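Local coordinates for protein oxalate--CoA ligase (Arabidopsis thaliana, PDB 5IE2) that belongs to the ANL superfamily of AMP-binding enzymes and holds a molecule of adenosine-5'-triphosphate in this structure, at residues 57-62 against 79-84; 41-46 against 73-78; 163-168 against 182-187; 106-111 against 127-132. One frame throughout, in Å; residues are numbered along the deposited sequence. Where two conformers were deposited one is given.

Contact 1 of 4, residues 57-62 against 79-84; sequences DVVALT and ARATAA
Backbone hydrogen bonds carry most of the pairing between D57, V59 and L61 of 57-62 and T82 and A84 of 79-84. T82 N gives its hydrogen to D57 O at 2.7 Å (168° at the hydrogen), and V59 N answers with a bond to T82 O at 2.9 Å. Further along, A84 N bonds to V59 O, and L61 N reaches A84 O at 3.0 Å. This last donor stands 52° out of the carbonyl plane of A84, above it and not on a lone pair. Weaker CA-H...O contacts fill the gaps, the shortest having A60 CA 3.3 Å from A84 O.

Such an exchange is the signature of parallel strands, here strand 58-61 and strand 82-85 of a beta-alpha-beta crossover whose connecting helix is 67-78. That helix ends in a Schellman motif with R80, at positive phi, as its C-prime residue, and the chain then turns into the second strand.

Apolar contacts accompany the bonds on both faces. V58, A60, T82 and A84 share one face; V58 holds CG1 anti to its own nitrogen (chi1 176°), which sets that methyl 3.8 Å from A84 CB, while CG2 lies 4.0 Å from T82 CB. V59 and A83 occupy the other face, where L61 CD1 closes to 3.7 Å from A83 CB. Here the sheet is covered by helix 67-78: V76 packs on V59 and A81, M72 on L61, and F73 on A83. The methyl of A81 rests on the carbonyl oxygen of D57.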
loop_
_atom_site.group_PDB
_atom_site.type_symbol
_atom_site.label_atom_id
_atom_site.label_comp_id
_atom_site.label_asym_id
_atom_site.label_seq_id
_atom_site.Cartn_x
_atom_site.Cartn_y
_atom_site.Cartn_z
ATOM N N ASP A 57 3.025 -14.208 -20.026
ATOM C CA ASP A 57 2.134 -15.086 -19.222
ATOM C C ASP A 57 1.834 -14.438 -17.859
ATOM O O ASP A 57 2.702 -13.718 -17.302
ATOM C CB ASP A 57 2.745 -16.480 -18.958
ATOM C CG ASP A 57 2.677 -17.421 -20.185
ATOM O OD1 ASP A 57 1.975 -17.093 -21.177
ATOM O OD2 ASP A 57 3.359 -18.485 -20.130
ATOM N N VAL A 58 0.650 -14.731 -17.294
ATOM C CA VAL A 58 0.308 -14.238 -15.929
ATOM C C VAL A 58 0.417 -15.389 -14.940
ATOM O O VAL A 58 -0.105 -16.479 -15.204
ATOM C CB VAL A 58 -1.110 -13.633 -15.871
ATOM C CG1 VAL A 58 -1.467 -13.221 -14.423
ATOM C CG2 VAL A 58 -1.170 -12.389 -16.833
ATOM N N VAL A 59 1.136 -15.177 -13.837
ATOM C CA VAL A 59 1.280 -16.209 -12.810
ATOM C C VAL A 59 0.666 -15.658 -11.514
ATOM O O VAL A 59 1.068 -14.612 -11.048
ATOM C CB VAL A 59 2.749 -16.575 -12.575
ATOM C CG1 VAL A 59 2.904 -17.571 -11.384
ATOM C CG2 VAL A 59 3.415 -17.142 -13.841
ATOM N N ALA A 60 -0.308 -16.350 -10.957
ATOM C CA ALA A 60 -0.942 -15.912 -9.696
ATOM C C ALA A 60 -0.124 -16.420 -8.524
ATOM O O ALA A 60 0.478 -17.498 -8.598
ATOM C CB ALA A 60 -2.425 -16.435 -9.594
ATOM N N LEU A 61 -0.019 -15.594 -7.478
ATOM C CA LEU A 61 0.722 -15.997 -6.262
ATOM C C LEU A 61 -0.200 -15.836 -5.055
ATOM O O LEU A 61 -0.831 -14.775 -4.907
ATOM C CB LEU A 61 1.969 -15.133 -6.047
ATOM C CG LEU A 61 2.985 -15.259 -7.182
ATOM C CD1 LEU A 61 2.793 -14.101 -8.115
ATOM C CD2 LEU A 61 4.397 -15.287 -6.631
ATOM N N THR A 62 -0.304 -16.837 -4.185
ATOM C CA THR A 62 -0.996 -16.516 -2.931
ATOM C C THR A 62 -0.208 -17.124 -1.764
ATOM O O THR A 62 -0.005 -18.356 -1.658
ATOM C CB THR A 62 -2.482 -16.949 -2.951
ATOM O OG1 THR A 62 -3.124 -16.441 -1.762
ATOM C CG2 THR A 62 -2.640 -18.464 -3.048
ATOM N N ALA A 79 11.309 -13.764 -15.394
ATOM C CA ALA A 79 11.017 -14.647 -16.526
ATOM C C ALA A 79 10.134 -13.957 -17.597
ATOM O O ALA A 79 9.627 -14.615 -18.507
ATOM C CB ALA A 79 10.348 -15.932 -16.023
ATOM N N ARG A 80 9.970 -12.642 -17.464
ATOM C CA ARG A 80 9.165 -11.778 -18.357
ATOM C C ARG A 80 7.680 -12.060 -18.258
ATOM O O ARG A 80 6.921 -11.741 -19.168
ATOM C CB ARG A 80 9.608 -11.914 -19.869
ATOM C CG ARG A 80 11.100 -11.554 -20.099
ATOM C CD ARG A 80 11.399 -11.483 -21.631
ATOM N NE ARG A 80 10.604 -10.424 -22.277
ATOM C CZ ARG A 80 10.311 -10.376 -23.573
ATOM N NH1 ARG A 80 10.726 -11.354 -24.379
ATOM N NH2 ARG A 80 9.568 -9.375 -24.062
ATOM N N ALA A 81 7.258 -12.630 -17.139
ATOM C CA ALA A 81 5.859 -12.883 -16.901
ATOM C C ALA A 81 5.319 -11.826 -15.966
ATOM O O ALA A 81 6.078 -11.022 -15.418
ATOM C CB ALA A 81 5.671 -14.312 -16.307
ATOM N N THR A 82 3.999 -11.835 -15.780
ATOM C CA THR A 82 3.315 -10.841 -14.948
ATOM C C THR A 82 2.884 -11.508 -13.644
ATOM O O THR A 82 2.183 -12.515 -13.720
ATOM C CB THR A 82 2.053 -10.270 -15.686
ATOM O OG1 THR A 82 2.483 -9.611 -16.900
ATOM C CG2 THR A 82 1.335 -9.227 -14.811
ATOM N N ALA A 83 3.286 -10.957 -12.490
ATOM C CA ALA A 83 2.875 -11.506 -11.175
ATOM C C ALA A 83 1.501 -10.972 -10.782
ATOM O O ALA A 83 1.298 -9.762 -10.875
ATOM C CB ALA A 83 3.881 -11.142 -10.137
ATOM N N ALA A 84 0.583 -11.854 -10.338
ATOM C CA ALA A 84 -0.737 -11.459 -9.868
ATOM C C ALA A 84 -0.875 -11.966 -8.413
ATOM O O ALA A 84 -1.416 -13.059 -8.185
ATOM C CB ALA A 84 -1.827 -12.055 -10.777
#

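Contact 2 of 4, residues 41-46 against 73-78; sequences ERAASR and FLAVIR
A helix-helix crossing built on small residues brings A43 and A44 of helix 33-50 against A75 of helix 67-78, with the ion pair E41-R78 closing one side of it. Both helices belong to the AMP-binding enzyme region of the chain. Their local axes approach to 8.0 Å and cross at -58°, a close fit that three methyl groups make possible. A43 CB meets A75 CB at 3.7 Å. A44 presents its methyl to the backbone as well as to side chains, since A44 CB lies 3.5 Å from A75 O and also touches the methyl of A75. L47, a turn beyond A44 on the same helix, extends the apolar surface over A75 and V76.

The polar part of the interface works by folding both long side chains. The CB of E41 points away from the other helix, but a bend at the second torsion brings the carboxylate back to it. R78 starts toward helix 33-50 and bends at its second torsion (chi2 64°), passing its CG 3.8 Å from A44 CB, and the methyl of A44 rests against CB and CG of the arginine. The guanidinium then offers one edge, NE and NH2, to the two carboxylate oxygens. Both oxygens receive it on their syn lone pairs, although the two planes are turned 37° apart. The remaining nitrogen, NH1, bonds to L157 O, so the guanidinium is held from a second direction. Within the salt bridge R78 NH2 lies 3.1 Å from E41 OE1, and R78 NE lies 2.7 Å from E41 OE2.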
loop_
_atom_site.group_PDB
_atom_site.type_symbol
_atom_site.label_atom_id
_atom_site.label_comp_id
_atom_site.label_asym_id
_atom_site.label_seq_id
_atom_site.Cartn_x
_atom_site.Cartn_y
_atom_site.Cartn_z
ATOM N N GLU A 41 17.218 -15.975 -9.905
ATOM C CA GLU A 41 17.616 -16.364 -11.271
ATOM C C GLU A 41 17.314 -17.846 -11.493
ATOM O O GLU A 41 16.867 -18.275 -12.574
ATOM C CB GLU A 41 19.140 -16.194 -11.534
ATOM C CG GLU A 41 19.626 -14.803 -11.735
ATOM C CD GLU A 41 19.032 -14.152 -13.003
ATOM O OE1 GLU A 41 19.153 -14.704 -14.117
ATOM O OE2 GLU A 41 18.431 -13.084 -12.820
ATOM N N ARG A 42 17.636 -18.649 -10.483
ATOM C CA ARG A 42 17.447 -20.100 -10.634
ATOM C C ARG A 42 15.977 -20.490 -10.674
ATOM O O ARG A 42 15.549 -21.362 -11.473
ATOM C CB ARG A 42 18.169 -20.861 -9.503
ATOM C CG ARG A 42 19.686 -20.668 -9.692
ATOM C CD ARG A 42 20.490 -21.129 -8.417
ATOM N NE ARG A 42 21.867 -20.590 -8.361
ATOM C CZ ARG A 42 22.628 -20.648 -7.263
ATOM N NH1 ARG A 42 22.126 -21.225 -6.172
ATOM N NH2 ARG A 42 23.868 -20.134 -7.225
ATOM N N ALA A 43 15.190 -19.832 -9.823
ATOM C CA ALA A 43 13.767 -20.079 -9.855
ATOM C C ALA A 43 13.149 -19.636 -11.189
ATOM O O ALA A 43 12.240 -20.298 -11.694
ATOM C CB ALA A 43 13.039 -19.350 -8.611
ATOM N N ALA A 44 13.599 -18.514 -11.742
ATOM C CA ALA A 44 13.067 -18.016 -13.011
ATOM C C ALA A 44 13.412 -19.038 -14.099
ATOM O O ALA A 44 12.607 -19.326 -14.978
ATOM C CB ALA A 44 13.659 -16.631 -13.360
ATOM N N SER A 45 14.621 -19.581 -14.011
ATOM C CA SER A 45 15.031 -20.607 -14.969
ATOM C C SER A 45 14.118 -21.819 -14.916
ATOM O O SER A 45 13.755 -22.377 -15.977
ATOM C CB SER A 45 16.464 -21.040 -14.712
ATOM O OG SER A 45 17.332 -20.080 -15.269
ATOM N N ARG A 46 13.748 -22.230 -13.695
ATOM C CA ARG A 46 12.831 -23.344 -13.585
ATOM C C ARG A 46 11.439 -22.987 -14.142
ATOM O O ARG A 46 10.780 -23.829 -14.775
ATOM C CB ARG A 46 12.713 -23.803 -12.136
ATOM C CG ARG A 46 14.034 -24.357 -11.631
ATOM C CD ARG A 46 14.100 -25.845 -11.840
ATOM N NE ARG A 46 13.336 -26.532 -10.789
ATOM C CZ ARG A 46 12.482 -27.534 -10.995
ATOM N NH1 ARG A 46 12.283 -28.000 -12.222
ATOM N NH2 ARG A 46 11.845 -28.094 -9.961
ATOM N N PHE A 73 7.845 -13.913 -6.536
ATOM C CA PHE A 73 7.391 -12.655 -7.164
ATOM C C PHE A 73 8.446 -12.132 -8.148
ATOM O O PHE A 73 8.139 -11.821 -9.338
ATOM C CB PHE A 73 7.091 -11.598 -6.095
ATOM C CG PHE A 73 6.659 -10.270 -6.668
ATOM C CD1 PHE A 73 5.314 -10.071 -7.003
ATOM C CD2 PHE A 73 7.571 -9.259 -6.858
ATOM C CE1 PHE A 73 4.888 -8.826 -7.538
ATOM C CE2 PHE A 73 7.170 -8.014 -7.393
ATOM C CZ PHE A 73 5.823 -7.821 -7.741
ATOM N N LEU A 74 9.685 -12.060 -7.652
ATOM C CA LEU A 74 10.747 -11.514 -8.511
ATOM C C LEU A 74 11.160 -12.497 -9.610
ATOM O O LEU A 74 11.620 -12.052 -10.673
ATOM C CB LEU A 74 11.967 -11.145 -7.661
ATOM C CG LEU A 74 11.639 -9.920 -6.772
ATOM C CD1 LEU A 74 12.746 -9.625 -5.755
ATOM C CD2 LEU A 74 11.361 -8.600 -7.658
ATOM N N ALA A 75 11.033 -13.820 -9.349
ATOM C CA ALA A 75 11.354 -14.838 -10.396
ATOM C C ALA A 75 10.338 -14.767 -11.530
ATOM O O ALA A 75 10.692 -14.892 -12.700
ATOM C CB ALA A 75 11.399 -16.267 -9.815
ATOM N N VAL A 76 9.069 -14.591 -11.181
ATOM C CA VAL A 76 8.014 -14.451 -12.205
ATOM C C VAL A 76 8.377 -13.252 -13.078
ATOM O O VAL A 76 8.359 -13.343 -14.351
ATOM C CB VAL A 76 6.603 -14.296 -11.579
ATOM C CG1 VAL A 76 5.583 -13.760 -12.638
ATOM C CG2 VAL A 76 6.145 -15.680 -10.997
ATOM N N ILE A 77 8.647 -12.117 -12.429
ATOM C CA ILE A 77 8.914 -10.946 -13.296
ATOM C C ILE A 77 10.186 -11.064 -14.119
ATOM O O ILE A 77 10.268 -10.650 -15.300
ATOM C CB ILE A 77 8.945 -9.736 -12.390
ATOM C CG1 ILE A 77 7.516 -9.517 -11.905
ATOM C CG2 ILE A 77 9.496 -8.568 -13.027
ATOM C CD1 ILE A 77 7.456 -8.497 -10.841
ATOM N N ARG A 78 11.192 -11.681 -13.519
ATOM C CA ARG A 78 12.457 -11.952 -14.232
ATOM C C ARG A 78 12.253 -12.809 -15.467
ATOM O O ARG A 78 12.915 -12.591 -16.505
ATOM C CB ARG A 78 13.444 -12.655 -13.244
ATOM C CG ARG A 78 14.787 -13.065 -13.916
ATOM C CD ARG A 78 15.594 -11.814 -14.411
ATOM N NE ARG A 78 16.883 -12.323 -14.901
ATOM C CZ ARG A 78 17.332 -12.231 -16.152
ATOM N NH1 ARG A 78 16.649 -11.575 -17.079
ATOM N NH2 ARG A 78 18.491 -12.801 -16.463
#

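Contact 3 of 4, residues 163-168 against 182-187; sequences DGALFL and LTQLNL
The flat carbonyl group of L182 receives two successive amides of the facing strand: A165 N lies in its plane, 2.9 Å from L182 O, while L166 N, 3.0 Å from L182 O, is tilted 28° out of that plane. L182 N returns a bond to L166 O at 2.8 Å. Beyond the doubly used carbonyl, Q184 N bonds to D163 O, and the planar ends of the D163 and Q184 side chains have a water between them. Each also has partners elsewhere, H160 and R80 for D163 and S7 for Q184.

The leucines pack beside these bonds. L166 and L182 lie side by side, and L166 CD2 meets L182 CD1 at 3.9 Å; L187 crosses L166 at about a right angle, its CD2 against L166 CD2, and sets CD1 3.6 Å from A165 CB.

T183 ends the strand and starts helix 184-198 in a capping box, with N186 N bonded to T183 OG1 and T183 N to N186 OD1. The two amides on one carbonyl make a classic beta bulge in the hairpin 164-169/179-183, whose connecting loop probably corresponds to the Ser/Thr/Gly-rich phosphate-binding loop of ANL enzymes; the L182 side chain is about 9 Å from the bound ATP.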
loop_
_atom_site.group_PDB
_atom_site.type_symbol
_atom_site.label_atom_id
_atom_site.label_comp_id
_atom_site.label_asym_id
_atom_site.label_seq_id
_atom_site.Cartn_x
_atom_site.Cartn_y
_atom_site.Cartn_z
ATOM N N ASP A 163 7.418 -4.629 -20.730
ATOM C CA ASP A 163 6.873 -5.949 -20.310
ATOM C C ASP A 163 5.902 -5.780 -19.141
ATOM O O ASP A 163 6.201 -5.047 -18.209
ATOM C CB ASP A 163 7.973 -6.913 -19.817
ATOM C CG ASP A 163 8.789 -7.500 -20.925
ATOM O OD1 ASP A 163 8.325 -7.452 -22.080
ATOM O OD2 ASP A 163 9.881 -8.022 -20.614
ATOM N N GLY A 164 4.794 -6.519 -19.150
ATOM C CA GLY A 164 3.948 -6.502 -17.952
ATOM C C GLY A 164 4.723 -7.137 -16.809
ATOM O O GLY A 164 5.523 -8.031 -17.022
ATOM N N ALA A 165 4.487 -6.674 -15.579
ATOM C CA ALA A 165 5.191 -7.237 -14.454
ATOM C C ALA A 165 4.263 -7.500 -13.273
ATOM O O ALA A 165 4.516 -8.414 -12.486
ATOM C CB ALA A 165 6.348 -6.252 -14.007
ATOM N N LEU A 166 3.214 -6.681 -13.120
ATOM C CA LEU A 166 2.395 -6.762 -11.883
ATOM C C LEU A 166 0.965 -6.494 -12.300
ATOM O O LEU A 166 0.727 -5.624 -13.140
ATOM C CB LEU A 166 2.891 -5.757 -10.850
ATOM C CG LEU A 166 2.018 -5.555 -9.616
ATOM C CD1 LEU A 166 1.908 -6.903 -8.912
ATOM C CD2 LEU A 166 2.630 -4.500 -8.692
ATOM N N PHE A 167 0.033 -7.298 -11.814
ATOM C CA PHE A 167 -1.368 -7.076 -12.122
ATOM C C PHE A 167 -2.084 -7.131 -10.781
ATOM O O PHE A 167 -1.905 -8.115 -10.070
ATOM C CB PHE A 167 -1.930 -8.147 -13.061
ATOM C CG PHE A 167 -3.396 -7.947 -13.382
ATOM C CD1 PHE A 167 -3.783 -7.022 -14.331
ATOM C CD2 PHE A 167 -4.377 -8.678 -12.725
ATOM C CE1 PHE A 167 -5.148 -6.823 -14.626
ATOM C CE2 PHE A 167 -5.762 -8.496 -13.026
ATOM C CZ PHE A 167 -6.128 -7.600 -13.969
ATOM N N LEU A 168 -2.850 -6.078 -10.471
ATOM C CA LEU A 168 -3.561 -5.880 -9.185
ATOM C C LEU A 168 -4.958 -5.371 -9.475
ATOM O O LEU A 168 -5.232 -4.890 -10.576
ATOM C CB LEU A 168 -2.845 -4.845 -8.289
ATOM C CG LEU A 168 -1.481 -5.282 -7.824
ATOM C CD1 LEU A 168 -0.762 -4.146 -7.154
ATOM C CD2 LEU A 168 -1.681 -6.449 -6.879
ATOM N N LEU A 182 0.569 -3.233 -14.533
ATOM C CA LEU A 182 1.748 -2.397 -14.315
ATOM C C LEU A 182 2.965 -3.069 -14.928
ATOM O O LEU A 182 3.090 -4.291 -14.873
ATOM C CB LEU A 182 1.981 -2.202 -12.802
ATOM C CG LEU A 182 0.702 -1.549 -12.190
ATOM C CD1 LEU A 182 0.848 -1.587 -10.624
ATOM C CD2 LEU A 182 0.489 -0.075 -12.678
ATOM N N THR A 183 3.834 -2.260 -15.535
ATOM C CA THR A 183 4.972 -2.759 -16.286
ATOM C C THR A 183 6.276 -2.744 -15.454
ATOM O O THR A 183 6.346 -2.207 -14.340
ATOM C CB THR A 183 5.236 -1.882 -17.514
ATOM O OG1 THR A 183 5.416 -0.544 -17.026
ATOM C CG2 THR A 183 4.015 -1.918 -18.476
ATOM N N GLN A 184 7.335 -3.301 -16.050
ATOM C CA GLN A 184 8.685 -3.204 -15.495
ATOM C C GLN A 184 9.033 -1.749 -15.296
ATOM O O GLN A 184 9.644 -1.342 -14.293
ATOM C CB GLN A 184 9.718 -3.852 -16.452
ATOM C CG GLN A 184 9.785 -5.377 -16.340
ATOM C CD GLN A 184 10.789 -5.851 -15.276
ATOM O OE1 GLN A 184 11.339 -5.071 -14.527
ATOM N NE2 GLN A 184 11.032 -7.155 -15.244
ATOM N N LEU A 185 8.647 -0.958 -16.289
ATOM C CA LEU A 185 8.954 0.466 -16.228
ATOM C C LEU A 185 8.188 1.147 -15.105
ATOM O O LEU A 185 8.759 1.965 -14.359
ATOM C CB LEU A 185 8.665 1.122 -17.585
ATOM C CG LEU A 185 8.756 2.674 -17.666
ATOM C CD1 LEU A 185 10.140 3.186 -17.283
ATOM C CD2 LEU A 185 8.344 3.185 -19.105
ATOM N N ASN A 186 6.887 0.841 -14.975
ATOM C CA ASN A 186 6.118 1.379 -13.861
ATOM C C ASN A 186 6.855 1.105 -12.516
ATOM O O ASN A 186 7.049 2.017 -11.659
ATOM C CB ASN A 186 4.720 0.735 -13.802
ATOM C CG ASN A 186 3.742 1.210 -14.890
ATOM O OD1 ASN A 186 2.849 0.448 -15.264
ATOM N ND2 ASN A 186 3.888 2.446 -15.408
ATOM N N LEU A 187 7.249 -0.153 -12.319
ATOM C CA LEU A 187 7.874 -0.566 -11.046
ATOM C C LEU A 187 9.212 0.146 -10.819
ATOM O O LEU A 187 9.485 0.645 -9.729
ATOM C CB LEU A 187 8.095 -2.089 -11.017
ATOM C CG LEU A 187 6.796 -2.943 -11.044
ATOM C CD1 LEU A 187 7.199 -4.426 -11.025
ATOM C CD2 LEU A 187 5.949 -2.724 -9.844
HETATM O O HOH W 1 10.307 -8.474 -18.037
#

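Contact 4 of 4, residues 106-111 against 127-132; sequences LLLTSK and SHVTAT
Parallel strand pairing joins L107 and T109 to S127, V129 and A131 between the central strand of a mixed five-stranded sheet and its neighbour 127-132. L107 N bonds to S127 O at 2.9 Å and V129 N to L107 O at 3.0 Å; T109 N then donates to V129 O, and T109 O accepts from A131 N.

On the face with L107, H128 swings its ring over to the neighbouring strand. H128 NE2 donates to T109 OG1 at 2.9 Å, with that oxygen almost exactly in the ring plane. T109 has chi1 of 71°, which leaves its hydroxyl able to pass its own hydrogen to S110 O at 2.8 Å, a short chain of hydrogen bonds from imidazole to backbone.

The strands are the two arms of a beta-alpha-beta crossover through helix 115-123, whose A117 and A121 pack on L107 and whose Q118 touches H128. On the opposite face the packing is mainly apolar: L106 CD1 meets V129 CG2 at 3.6 Å, and L108 runs beside V129 with CD2 3.9 Å from V129 CB. M72 and V76 of helix 67-78 pack on L108 there.

Where the strands part, a water accepts from K111 N, donates to A131 O at 2.6 Å and lies within bonding distance of T132 OG1.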
loop_
_atom_site.group_PDB
_atom_site.type_symbol
_atom_site.label_atom_id
_atom_site.label_comp_id
_atom_site.label_asym_id
_atom_site.label_seq_id
_atom_site.Cartn_x
_atom_site.Cartn_y
_atom_site.Cartn_z
ATOM N N LEU A 106 -0.863 -20.115 -14.170
ATOM C CA LEU A 106 -0.180 -20.912 -13.131
ATOM C C LEU A 106 -0.513 -20.294 -11.757
ATOM O O LEU A 106 -0.575 -19.058 -11.629
ATOM C CB LEU A 106 1.356 -20.923 -13.377
ATOM C CG LEU A 106 2.244 -21.513 -12.279
ATOM C CD1 LEU A 106 1.996 -23.008 -12.130
ATOM C CD2 LEU A 106 3.742 -21.211 -12.502
ATOM N N LEU A 107 -0.696 -21.128 -10.748
ATOM C CA LEU A 107 -0.913 -20.684 -9.368
ATOM C C LEU A 107 0.265 -21.141 -8.528
ATOM O O LEU A 107 0.544 -22.341 -8.463
ATOM C CB LEU A 107 -2.205 -21.283 -8.783
ATOM C CG LEU A 107 -2.371 -21.022 -7.277
ATOM C CD1 LEU A 107 -2.520 -19.518 -6.983
ATOM C CD2 LEU A 107 -3.602 -21.821 -6.770
ATOM N N LEU A 108 0.977 -20.206 -7.887
ATOM C CA LEU A 108 2.032 -20.579 -6.931
ATOM C C LEU A 108 1.557 -20.390 -5.494
ATOM O O LEU A 108 0.890 -19.384 -5.176
ATOM C CB LEU A 108 3.289 -19.703 -7.134
ATOM C CG LEU A 108 3.934 -19.795 -8.522
ATOM C CD1 LEU A 108 4.958 -18.659 -8.635
ATOM C CD2 LEU A 108 4.637 -21.156 -8.536
ATOM N N THR A 109 1.914 -21.345 -4.624
ATOM C CA THR A 109 1.653 -21.240 -3.195
ATOM C C THR A 109 2.834 -21.815 -2.433
ATOM O O THR A 109 3.737 -22.400 -3.040
ATOM C CB THR A 109 0.368 -22.046 -2.731
ATOM O OG1 THR A 109 0.665 -23.442 -2.801
ATOM C CG2 THR A 109 -0.879 -21.784 -3.604
ATOM N N SER A 110 2.792 -21.706 -1.104
ATOM C CA SER A 110 3.730 -22.416 -0.269
ATOM C C SER A 110 3.443 -23.905 -0.325
ATOM O O SER A 110 2.433 -24.356 -0.859
ATOM C CB SER A 110 3.658 -21.956 1.204
ATOM O OG SER A 110 2.435 -22.445 1.760
ATOM N N LYS A 111 4.353 -24.668 0.280
ATOM C CA LYS A 111 4.171 -26.111 0.356
ATOM C C LYS A 111 2.960 -26.448 1.207
ATOM O O LYS A 111 2.326 -27.496 0.984
ATOM C CB LYS A 111 5.406 -26.774 0.998
ATOM C CG LYS A 111 5.335 -28.275 0.898
ATOM C CD LYS A 111 6.484 -28.980 1.602
ATOM C CE LYS A 111 6.486 -30.461 1.177
ATOM N NZ LYS A 111 6.428 -30.559 -0.328
ATOM N N SER A 127 -2.645 -24.996 -13.624
ATOM C CA SER A 127 -1.623 -25.719 -12.872
ATOM C C SER A 127 -1.295 -25.078 -11.516
ATOM O O SER A 127 -1.292 -23.864 -11.365
ATOM C CB SER A 127 -0.337 -25.814 -13.685
ATOM O OG SER A 127 -0.612 -26.308 -14.980
ATOM N N HIS A 128 -1.007 -25.920 -10.541
ATOM C CA HIS A 128 -0.657 -25.470 -9.209
ATOM C C HIS A 128 0.726 -25.995 -8.890
ATOM O O HIS A 128 0.988 -27.183 -9.056
ATOM C CB HIS A 128 -1.686 -25.974 -8.186
ATOM C CG HIS A 128 -1.244 -25.804 -6.774
ATOM N ND1 HIS A 128 -1.080 -26.861 -5.903
ATOM C CD2 HIS A 128 -0.843 -24.691 -6.104
ATOM C CE1 HIS A 128 -0.628 -26.404 -4.745
ATOM N NE2 HIS A 128 -0.487 -25.086 -4.837
ATOM N N VAL A 129 1.620 -25.100 -8.467
ATOM C CA VAL A 129 2.975 -25.466 -8.081
ATOM C C VAL A 129 3.311 -24.859 -6.739
ATOM O O VAL A 129 2.917 -23.726 -6.445
ATOM C CB VAL A 129 3.999 -24.962 -9.157
ATOM C CG1 VAL A 129 5.464 -25.103 -8.671
ATOM C CG2 VAL A 129 3.737 -25.732 -10.458
ATOM N N THR A 130 4.021 -25.597 -5.905
ATOM C CA THR A 130 4.378 -25.090 -4.603
ATOM C C THR A 130 5.848 -24.682 -4.606
ATOM O O THR A 130 6.647 -25.178 -5.408
ATOM C CB THR A 130 4.158 -26.107 -3.485
ATOM O OG1 THR A 130 5.045 -27.229 -3.652
ATOM C CG2 THR A 130 2.709 -26.577 -3.452
ATOM N N ALA A 131 6.174 -23.771 -3.711
ATOM C CA ALA A 131 7.528 -23.227 -3.578
ATOM C C ALA A 131 7.995 -23.291 -2.134
ATOM O O ALA A 131 7.280 -22.837 -1.216
ATOM C CB ALA A 131 7.549 -21.739 -4.116
ATOM N N THR A 132 9.219 -23.807 -1.912
ATOM C CA THR A 132 9.763 -23.938 -0.560
ATOM C C THR A 132 11.259 -23.626 -0.495
ATOM O O THR A 132 12.011 -24.169 -1.281
ATOM C CB THR A 132 9.614 -25.369 0.003
ATOM O OG1 THR A 132 8.292 -25.825 -0.245
ATOM C CG2 THR A 132 9.887 -25.355 1.487
HETATM O O HOH W 2 6.788 -23.552 1.274
#

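How the contacts relate
Contacts 1 and 4 are two crossovers in one sheet, their centres about 12 Å apart: strands 58-61 and 104-110 are neighbours, hydrogen-bonded through A60 to L106 and L108. The centre of contact 2 lies about 10 Å from that of contact 1, and the two alternate along the chain, because helix 67-78 is both the connection of the first crossover and the partner of helix 33-50. Contact 4 and then contact 3 follow in sequence. The hairpin of contact 3 bonds through A165 and F167 to A83, while its centre stays about 21 Å from that of contact 4. Helix 67-78 touches all of them, so a single helix ties the sheet to the hairpin leading toward the ATP site.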